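Local atomic coordinates of naphthalene dioxygenase large subunit (Rhodococcus sp., PDB entry 2B1X), a protein that forms the large subunit of a Rieske-type ring-hydroxylating dioxygenase, carrying an Fe2/S2 cluster in one domain and an iron(III) ion in its catalytic domain. Residues 47-61 / 64-78. Residues are numbered along the deposited sequence; the frame is centred on the assembly and turned at random.
Sequences VFLAHESEIPERGDY and RYISEDQFIVCRDEG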
ATOM      1  N   VAL A  47       1.873   9.194  28.531  1.00 10.92           N
ATOM      2  CA  VAL A  47       2.290   9.554  27.169  1.00 11.02           C
ATOM      3  C   VAL A  47       2.054  11.056  26.911  1.00 11.84           C
ATOM      4  O   VAL A  47       1.011  11.597  27.261  1.00 10.83           O
ATOM      5  CB  VAL A  47       1.480   8.743  26.144  1.00 11.78           C
ATOM      6  CG1 VAL A  47       1.811   9.183  24.689  1.00 10.39           C
ATOM      7  CG2 VAL A  47       1.656   7.214  26.405  1.00 10.46           C
ATOM      8  N   PHE A  48       3.055  11.729  26.337  1.00 11.02           N
ATOM      9  CA  PHE A  48       2.950  13.152  26.077  1.00 11.59           C
ATOM     10  C   PHE A  48       1.934  13.403  24.935  1.00 12.15           C
ATOM     11  O   PHE A  48       1.951  12.713  23.893  1.00 11.23           O
ATOM     12  CB  PHE A  48       4.324  13.735  25.707  1.00 11.63           C
ATOM     13  CG  PHE A  48       4.262  15.177  25.268  1.00 12.27           C
ATOM     14  CD1 PHE A  48       4.162  16.202  26.197  1.00 11.52           C
ATOM     15  CD2 PHE A  48       4.277  15.496  23.915  1.00 13.17           C
ATOM     16  CE1 PHE A  48       4.075  17.548  25.783  1.00 12.13           C
ATOM     17  CE2 PHE A  48       4.175  16.802  23.484  1.00 12.42           C
ATOM     18  CZ  PHE A  48       4.098  17.854  24.419  1.00 12.92           C
ATOM     19  N   LEU A  49       1.070  14.398  25.141  1.00 12.09           N
ATOM     20  CA  LEU A  49       0.024  14.745  24.175  1.00 12.87           C
ATOM     21  C   LEU A  49       0.217  16.126  23.534  1.00 13.22           C
ATOM     22  O   LEU A  49       0.109  16.286  22.316  1.00 13.89           O
ATOM     23  CB  LEU A  49      -1.321  14.773  24.885  1.00 12.58           C
ATOM     24  CG  LEU A  49      -1.720  13.445  25.563  1.00 13.96           C
ATOM     25  CD1 LEU A  49      -2.971  13.595  26.391  1.00 12.08           C
ATOM     26  CD2 LEU A  49      -1.910  12.392  24.508  1.00 12.47           C
ATOM     27  N   ALA A  50       0.442  17.131  24.367  1.00 13.02           N
ATOM     28  CA  ALA A  50       0.459  18.503  23.875  1.00 13.37           C
ATOM     29  C   ALA A  50       1.149  19.400  24.855  1.00 13.26           C
ATOM     30  O   ALA A  50       1.301  19.041  26.037  1.00 13.54           O
ATOM     31  CB  ALA A  50      -0.986  18.992  23.622  1.00 12.72           C
ATOM     32  N   HIS A  51       1.580  20.568  24.377  1.00 13.39           N
ATOM     33  CA  HIS A  51       2.038  21.619  25.287  1.00 13.59           C
ATOM     34  C   HIS A  51       0.879  22.579  25.523  1.00 13.89           C
ATOM     35  O   HIS A  51       0.098  22.857  24.603  1.00 13.12           O
ATOM     36  CB  HIS A  51       3.263  22.359  24.718  1.00 13.45           C
ATOM     37  CG  HIS A  51       4.015  23.182  25.730  1.00 14.02           C
ATOM     38  ND1 HIS A  51       3.690  24.495  26.013  1.00 15.13           N
ATOM     39  CD2 HIS A  51       5.093  22.888  26.501  1.00 12.64           C
ATOM     40  CE1 HIS A  51       4.520  24.967  26.926  1.00 15.69           C
ATOM     41  NE2 HIS A  51       5.385  24.015  27.233  1.00 16.37           N
ATOM     42  N   GLU A  52       0.755  23.072  26.761  1.00 14.71           N
ATOM     43  CA  GLU A  52      -0.295  24.020  27.111  1.00 15.65           C
ATOM     44  C   GLU A  52      -0.312  25.282  26.247  1.00 15.45           C
ATOM     45  O   GLU A  52      -1.376  25.873  26.009  1.00 14.70           O
ATOM     46  CB  GLU A  52      -0.172  24.409  28.579  1.00 16.43           C
ATOM     47  CG  GLU A  52      -0.745  23.362  29.511  1.00 20.66           C
ATOM     48  CD  GLU A  52      -0.828  23.849  30.950  1.00 27.74           C
ATOM     49  OE1 GLU A  52      -0.320  23.130  31.846  1.00 29.98           O
ATOM     50  OE2 GLU A  52      -1.383  24.951  31.185  1.00 32.15           O
ATOM     51  N   SER A  53       0.867  25.721  25.800  1.00 15.24           N
ATOM     52  CA  SER A  53       0.955  26.900  24.917  1.00 15.12           C
ATOM     53  C   SER A  53       0.374  26.690  23.509  1.00 15.74           C
ATOM     54  O   SER A  53       0.267  27.663  22.754  1.00 15.74           O
ATOM     55  CB  SER A  53       2.397  27.417  24.792  1.00 15.01           C
ATOM     56  OG  SER A  53       3.166  26.492  24.043  1.00 14.78           O
ATOM     57  N   GLU A  54       0.036  25.444  23.155  1.00 15.43           N
ATOM     58  CA  GLU A  54      -0.673  25.137  21.895  1.00 15.94           C
ATOM     59  C   GLU A  54      -2.179  25.434  21.969  1.00 15.84           C
ATOM     60  O   GLU A  54      -2.849  25.638  20.946  1.00 15.66           O
ATOM     61  CB  GLU A  54      -0.485  23.667  21.498  1.00 16.58           C
ATOM     62  CG  GLU A  54       0.957  23.169  21.327  1.00 16.86           C
ATOM     63  CD  GLU A  54       0.979  21.778  20.727  1.00 17.89           C
ATOM     64  OE1 GLU A  54       0.864  21.668  19.480  1.00 15.10           O
ATOM     65  OE2 GLU A  54       1.096  20.782  21.496  1.00 19.00           O
ATOM     66  N   ILE A  55      -2.718  25.422  23.187  1.00 15.92           N
ATOM     67  CA  ILE A  55      -4.137  25.651  23.416  1.00 15.47           C
ATOM     68  C   ILE A  55      -4.309  26.752  24.461  1.00 16.03           C
ATOM     69  O   ILE A  55      -4.850  26.526  25.549  1.00 15.90           O
ATOM     70  CB  ILE A  55      -4.828  24.330  23.811  1.00 15.86           C
ATOM     71  CG1 ILE A  55      -4.078  23.637  24.960  1.00 15.76           C
ATOM     72  CG2 ILE A  55      -4.840  23.402  22.577  1.00 14.99           C
ATOM     73  CD1 ILE A  55      -4.818  22.496  25.643  1.00 16.61           C
ATOM     74  N   PRO A  56      -3.826  27.948  24.147  1.00 16.45           N
ATOM     75  CA  PRO A  56      -3.774  29.029  25.149  1.00 16.73           C
ATOM     76  C   PRO A  56      -5.120  29.679  25.454  1.00 17.60           C
ATOM     77  O   PRO A  56      -5.293  30.166  26.569  1.00 18.18           O
ATOM     78  CB  PRO A  56      -2.825  30.059  24.524  1.00 16.61           C
ATOM     79  CG  PRO A  56      -2.908  29.853  23.057  1.00 16.55           C
ATOM     80  CD  PRO A  56      -3.283  28.365  22.837  1.00 16.17           C
ATOM     81  N   GLU A  57      -6.044  29.685  24.493  1.00 17.66           N
ATOM     82  CA  GLU A  57      -7.332  30.359  24.646  1.00 17.65           C
ATOM     83  C   GLU A  57      -8.450  29.358  24.892  1.00 17.64           C
ATOM     84  O   GLU A  57      -8.380  28.200  24.450  1.00 16.84           O
ATOM     85  CB  GLU A  57      -7.695  31.118  23.370  1.00 17.96           C
ATOM     86  CG  GLU A  57      -6.718  32.192  22.946  1.00 22.24           C
ATOM     87  CD  GLU A  57      -6.546  33.250  24.002  1.00 27.55           C
ATOM     88  OE1 GLU A  57      -7.584  33.815  24.451  1.00 31.28           O
ATOM     89  OE2 GLU A  57      -5.376  33.508  24.375  1.00 30.94           O
ATOM     90  N   ARG A  58      -9.499  29.813  25.569  1.00 16.53           N
ATOM     91  CA  ARG A  58     -10.667  28.994  25.796  1.00 16.36           C
ATOM     92  C   ARG A  58     -11.292  28.585  24.445  1.00 15.48           C
ATOM     93  O   ARG A  58     -11.500  29.412  23.557  1.00 15.27           O
ATOM     94  CB  ARG A  58     -11.658  29.735  26.698  1.00 16.69           C
ATOM     95  CG  ARG A  58     -11.073  29.986  28.101  1.00 17.54           C
ATOM     96  CD  ARG A  58     -12.098  30.401  29.129  1.00 20.15           C
ATOM     97  NE  ARG A  58     -11.475  30.622  30.424  1.00 22.34           N
ATOM     98  CZ  ARG A  58     -12.142  30.818  31.550  1.00 25.01           C
ATOM     99  NH1 ARG A  58     -13.481  30.814  31.547  1.00 25.30           N
ATOM    100  NH2 ARG A  58     -11.474  31.029  32.678  1.00 24.37           N
ATOM    101  N   GLY A  59     -11.545  27.294  24.281  1.00 14.71           N
ATOM    102  CA  GLY A  59     -12.027  26.779  23.007  1.00 13.53           C
ATOM    103  C   GLY A  59     -10.958  26.161  22.107  1.00 13.51           C
ATOM    104  O   GLY A  59     -11.288  25.379  21.180  1.00 13.42           O
ATOM    105  N   ASP A  60      -9.693  26.526  22.339  1.00 12.83           N
ATOM    106  CA  ASP A  60      -8.553  25.973  21.588  1.00 12.47           C
ATOM    107  C   ASP A  60      -8.465  24.446  21.796  1.00 12.18           C
ATOM    108  O   ASP A  60      -8.679  23.930  22.908  1.00 12.20           O
ATOM    109  CB  ASP A  60      -7.238  26.603  22.030  1.00 11.82           C
ATOM    110  CG  ASP A  60      -7.027  28.036  21.508  1.00 13.69           C
ATOM    111  OD1 ASP A  60      -7.820  28.560  20.691  1.00 13.95           O
ATOM    112  OD2 ASP A  60      -6.071  28.744  21.885  1.00 15.25           O
ATOM    113  N   TYR A  61      -8.153  23.732  20.723  1.00 10.65           N
ATOM    114  CA  TYR A  61      -7.940  22.298  20.823  1.00 11.26           C
ATOM    115  C   TYR A  61      -6.936  21.810  19.794  1.00 11.11           C
ATOM    116  O   TYR A  61      -6.778  22.430  18.737  1.00 11.22           O
ATOM    117  CB  TYR A  61      -9.277  21.555  20.629  1.00 10.51           C
ATOM    118  CG  TYR A  61      -9.812  21.644  19.226  1.00 12.58           C
ATOM    119  CD1 TYR A  61      -9.412  20.716  18.244  1.00 14.70           C
ATOM    120  CD2 TYR A  61     -10.737  22.633  18.878  1.00 13.05           C
ATOM    121  CE1 TYR A  61      -9.904  20.798  16.932  1.00 15.87           C
ATOM    122  CE2 TYR A  61     -11.267  22.712  17.597  1.00 15.07           C
ATOM    123  CZ  TYR A  61     -10.839  21.799  16.620  1.00 17.56           C
ATOM    124  OH  TYR A  61     -11.347  21.858  15.340  1.00 16.66           O
ATOM    125  N   ARG A  64      -4.689  14.628  19.335  1.00 11.05           N
ATOM    126  CA  ARG A  64      -3.456  13.906  19.635  1.00 11.40           C
ATOM    127  C   ARG A  64      -3.737  12.457  19.997  1.00 11.87           C
ATOM    128  O   ARG A  64      -4.919  12.066  20.053  1.00 13.22           O
ATOM    129  CB  ARG A  64      -2.656  14.656  20.702  1.00 10.43           C
ATOM    130  CG  ARG A  64      -2.293  16.066  20.256  1.00 11.90           C
ATOM    131  CD  ARG A  64      -1.154  16.112  19.191  1.00 13.24           C
ATOM    132  NE  ARG A  64      -1.043  17.408  18.540  1.00 11.40           N
ATOM    133  CZ  ARG A  64      -0.431  18.482  19.060  1.00 13.45           C
ATOM    134  NH1 ARG A  64       0.149  18.440  20.269  1.00  8.57           N
ATOM    135  NH2 ARG A  64      -0.400  19.610  18.374  1.00 11.65           N
ATOM    136  N   TYR A  65      -2.694  11.652  20.237  1.00 11.54           N
ATOM    137  CA  TYR A  65      -2.877  10.189  20.280  1.00 12.53           C
ATOM    138  C   TYR A  65      -2.248   9.462  21.452  1.00 12.41           C
ATOM    139  O   TYR A  65      -1.204   9.890  21.973  1.00 13.97           O
ATOM    140  CB  TYR A  65      -2.272   9.546  19.013  1.00 12.82           C
ATOM    141  CG  TYR A  65      -2.908  10.026  17.778  1.00 13.07           C
ATOM    142  CD1 TYR A  65      -2.577  11.247  17.220  1.00 14.04           C
ATOM    143  CD2 TYR A  65      -3.920   9.265  17.177  1.00 15.32           C
ATOM    144  CE1 TYR A  65      -3.223  11.709  16.047  1.00 14.90           C
ATOM    145  CE2 TYR A  65      -4.521   9.687  16.020  1.00 16.31           C
ATOM    146  CZ  TYR A  65      -4.181  10.917  15.464  1.00 16.95           C
ATOM    147  OH  TYR A  65      -4.855  11.329  14.329  1.00 22.18           O
ATOM    148  N   ILE A  66      -2.861   8.351  21.828  1.00 12.22           N
ATOM    149  CA  ILE A  66      -2.131   7.258  22.450  1.00 12.72           C
ATOM    150  C   ILE A  66      -2.335   6.082  21.547  1.00 12.96           C
ATOM    151  O   ILE A  66      -3.448   5.538  21.450  1.00 13.72           O
ATOM    152  CB  ILE A  66      -2.565   6.986  23.923  1.00 12.35           C
ATOM    153  CG1 ILE A  66      -2.408   8.285  24.759  1.00 10.59           C
ATOM    154  CG2 ILE A  66      -1.740   5.857  24.500  1.00 13.06           C
ATOM    155  CD1 ILE A  66      -2.820   8.203  26.242  1.00 12.10           C
ATOM    156  N   SER A  67      -1.259   5.712  20.848  1.00 13.16           N
ATOM    157  CA  SER A  67      -1.318   4.736  19.774  1.00 13.02           C
ATOM    158  C   SER A  67      -2.462   5.070  18.807  1.00 12.14           C
ATOM    159  O   SER A  67      -2.528   6.181  18.349  1.00 11.62           O
ATOM    160  CB  SER A  67      -1.359   3.296  20.313  1.00 12.59           C
ATOM    161  OG  SER A  67      -0.210   3.087  21.147  1.00 15.13           O
ATOM    162  N   GLU A  68      -3.342   4.124  18.497  1.00 12.06           N
ATOM    163  CA  GLU A  68      -4.426   4.368  17.564  1.00 12.55           C
ATOM    164  C   GLU A  68      -5.548   5.198  18.216  1.00 13.54           C
ATOM    165  O   GLU A  68      -6.488   5.636  17.524  1.00 15.88           O
ATOM    166  CB  GLU A  68      -5.022   3.020  17.049  1.00 13.10           C
ATOM    167  CG  GLU A  68      -4.118   2.172  16.140  1.00 10.48           C
ATOM    168  CD  GLU A  68      -3.075   1.371  16.898  1.00 11.72           C
ATOM    169  OE1 GLU A  68      -3.172   1.214  18.127  1.00 11.63           O
ATOM    170  OE2 GLU A  68      -2.125   0.888  16.256  1.00 12.51           O
ATOM    171  N   ASP A  69      -5.534   5.376  19.540  1.00 13.68           N
ATOM    172  CA  ASP A  69      -6.620   6.158  20.151  1.00 13.54           C
ATOM    173  C   ASP A  69      -6.420   7.647  19.951  1.00 13.59           C
ATOM    174  O   ASP A  69      -5.334   8.188  20.216  1.00 12.63           O
ATOM    175  CB  ASP A  69      -6.795   5.879  21.626  1.00 13.57           C
ATOM    176  CG  ASP A  69      -7.525   4.587  21.870  1.00 14.58           C
ATOM    177  OD1 ASP A  69      -8.721   4.488  21.486  1.00 13.36           O
ATOM    178  OD2 ASP A  69      -6.952   3.619  22.414  1.00 17.37           O
ATOM    179  N   GLN A  70      -7.506   8.299  19.538  1.00 13.43           N
ATOM    180  CA  GLN A  70      -7.481   9.685  19.190  1.00 13.62           C
ATOM    181  C   GLN A  70      -8.230  10.509  20.233  1.00 13.41           C
ATOM    182  O   GLN A  70      -9.372  10.190  20.560  1.00 13.31           O
ATOM    183  CB  GLN A  70      -8.096   9.847  17.799  1.00 14.08           C
ATOM    184  CG  GLN A  70      -7.786  11.181  17.155  1.00 16.49           C
ATOM    185  CD  GLN A  70      -8.527  11.349  15.839  1.00 17.74           C
ATOM    186  OE1 GLN A  70      -9.719  11.411  15.846  1.00 17.87           O
ATOM    187  NE2 GLN A  70      -7.809  11.434  14.725  1.00 21.67           N
ATOM    188  N   PHE A  71      -7.576  11.570  20.735  1.00 12.38           N
ATOM    189  CA  PHE A  71      -8.109  12.398  21.808  1.00 12.63           C
ATOM    190  C   PHE A  71      -8.143  13.850  21.422  1.00 12.82           C
ATOM    191  O   PHE A  71      -7.191  14.353  20.823  1.00 13.79           O
ATOM    192  CB  PHE A  71      -7.287  12.228  23.102  1.00 11.80           C
ATOM    193  CG  PHE A  71      -7.435  10.885  23.719  1.00 13.55           C
ATOM    194  CD1 PHE A  71      -6.590   9.829  23.340  1.00 12.35           C
ATOM    195  CD2 PHE A  71      -8.461  10.644  24.646  1.00 13.68           C
ATOM    196  CE1 PHE A  71      -6.753   8.542  23.899  1.00 12.14           C
ATOM    197  CE2 PHE A  71      -8.635   9.364  25.213  1.00 14.58           C
ATOM    198  CZ  PHE A  71      -7.790   8.309  24.821  1.00 14.14           C
ATOM    199  N   ILE A  72      -9.246  14.529  21.744  1.00 12.62           N
ATOM    200  CA  ILE A  72      -9.261  15.996  21.696  1.00 12.45           C
ATOM    201  C   ILE A  72      -8.639  16.529  22.992  1.00 13.00           C
ATOM    202  O   ILE A  72      -9.080  16.177  24.101  1.00 12.96           O
ATOM    203  CB  ILE A  72     -10.730  16.523  21.575  1.00 12.48           C
ATOM    204  CG1 ILE A  72     -11.372  16.064  20.268  1.00 12.60           C
ATOM    205  CG2 ILE A  72     -10.779  18.017  21.655  1.00 11.26           C
ATOM    206  CD1 ILE A  72     -12.913  16.109  20.353  1.00 12.33           C
ATOM    207  N   VAL A  73      -7.619  17.374  22.854  1.00 12.59           N
ATOM    208  CA  VAL A  73      -7.000  17.968  24.016  1.00 12.22           C
ATOM    209  C   VAL A  73      -7.324  19.444  23.918  1.00 12.48           C
ATOM    210  O   VAL A  73      -6.915  20.084  22.972  1.00 12.00           O
ATOM    211  CB  VAL A  73      -5.458  17.691  24.051  1.00 12.52           C
ATOM    212  CG1 VAL A  73      -4.793  18.403  25.267  1.00 11.51           C
ATOM    213  CG2 VAL A  73      -5.212  16.193  24.100  1.00  9.95           C
ATOM    214  N   CYS A  74      -8.097  19.968  24.859  1.00 12.71           N
ATOM    215  CA  CYS A  74      -8.619  21.324  24.706  1.00 14.12           C
ATOM    216  C   CYS A  74      -8.638  22.119  25.999  1.00 14.52           C
ATOM    217  O   CYS A  74      -8.513  21.559  27.086  1.00 15.24           O
ATOM    218  CB  CYS A  74     -10.010  21.303  24.066  1.00 14.58           C
ATOM    219  SG  CYS A  74     -11.309  20.504  25.045  1.00 17.84           S
ATOM    220  N   ARG A  75      -8.722  23.434  25.866  1.00 14.54           N
ATOM    221  CA  ARG A  75      -8.986  24.307  27.001  1.00 15.06           C
ATOM    222  C   ARG A  75     -10.464  24.635  26.892  1.00 15.28           C
ATOM    223  O   ARG A  75     -10.914  25.203  25.883  1.00 14.96           O
ATOM    224  CB  ARG A  75      -8.140  25.587  26.934  1.00 15.16           C
ATOM    225  CG  ARG A  75      -8.186  26.444  28.239  1.00 16.67           C
ATOM    226  CD  ARG A  75      -7.238  27.630  28.239  1.00 16.33           C
ATOM    227  NE  ARG A  75      -5.843  27.266  27.976  1.00 18.92           N
ATOM    228  CZ  ARG A  75      -4.930  26.957  28.902  1.00 19.96           C
ATOM    229  NH1 ARG A  75      -5.235  26.934  30.185  1.00 22.57           N
ATOM    230  NH2 ARG A  75      -3.703  26.662  28.531  1.00 18.73           N
ATOM    231  N   ASP A  76     -11.237  24.263  27.904  1.00 15.69           N
ATOM    232  CA  ASP A  76     -12.700  24.380  27.752  1.00 16.84           C
ATOM    233  C   ASP A  76     -13.196  25.787  28.081  1.00 17.61           C
ATOM    234  O   ASP A  76     -12.387  26.682  28.414  1.00 17.54           O
ATOM    235  CB  ASP A  76     -13.468  23.265  28.497  1.00 15.80           C
ATOM    236  CG  ASP A  76     -13.447  23.407  30.016  1.00 16.46           C
ATOM    237  OD1 ASP A  76     -13.090  24.485  30.580  1.00 16.35           O
ATOM    238  OD2 ASP A  76     -13.773  22.444  30.733  1.00 15.69           O
ATOM    239  N   GLU A  77     -14.510  25.992  27.999  1.00 18.38           N
ATOM    240  CA  GLU A  77     -15.070  27.332  28.222  1.00 19.91           C
ATOM    241  C   GLU A  77     -14.925  27.852  29.671  1.00 19.48           C
ATOM    242  O   GLU A  77     -15.061  29.046  29.903  1.00 20.22           O
ATOM    243  CB  GLU A  77     -16.505  27.452  27.677  1.00 19.81           C
ATOM    244  CG  GLU A  77     -16.595  27.183  26.167  1.00 25.05           C
ATOM    245  CD  GLU A  77     -16.125  28.346  25.279  1.00 27.89           C
ATOM    246  OE1 GLU A  77     -16.823  29.390  25.251  1.00 31.39           O
ATOM    247  OE2 GLU A  77     -15.078  28.220  24.601  1.00 25.11           O
ATOM    248  N   GLY A  78     -14.603  26.960  30.614  1.00 19.95           N
ATOM    249  CA  GLY A  78     -14.260  27.335  31.982  1.00 20.17           C
ATOM    250  C   GLY A  78     -12.769  27.454  32.249  1.00 20.58           C
ATOM    251  O   GLY A  78     -12.366  27.758  33.381  1.00 21.24           O
TER
HETATM  252  O   HOH W   1       1.060  11.105  21.845  1.00 22.48           O
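Leu49 and Ala50 of strand 47-51 pack on Val73 and Arg64, joining one antiparallel sheet to the hairpin 60-66/69-75 of another; both segments belong to the Rieske domain. The short segments 47-51 and 64-66 run antiparallel (172°), with no backbone bond bridging them; a water spans Phe48 O and Tyr65 O instead. Part of the contact is apolar: the two methyls of Leu49 diverge, Leu49 CD1 meeting Val73 CG2 at 4.1 Å and CD2 turning to Ile66, while Ile55 CD1, from the loop after the 3-10 segment, reaches Val73 CG1.

Arg64 ties this layer together. Its chain bends at chi2 (-74°), which carries the guanidinium past Leu49 O, at its edge, to Glu54. Arg64 NH2 meets Glu54 OE1 at 2.7 Å, nearly straight, and Arg64 NH1 meets Glu54 OE2 at 2.8 Å, an end-on salt bridge on the syn sides but tilted from the carboxylate plane, the two planes 28° apart; NH1 also bonds Leu49 O on an in-plane lone pair. His51 N takes the anti lone pair of Glu54 OE2.

Arg75 NE donates to Ile55 O at 2.7 Å, with a weak second bond from NH2; Arg75 N to Asp60 O and Gly59 N to Arg75 O pair the backbones at the hairpin's open end. Phe339 and Pro194, from catalytic-domain strands, touch Arg64. Arg64 and Arg75 thus bond one strand carbonyl and one loop carbonyl, and the Glu54 pairing probably keeps both partners charged at this domain boundary.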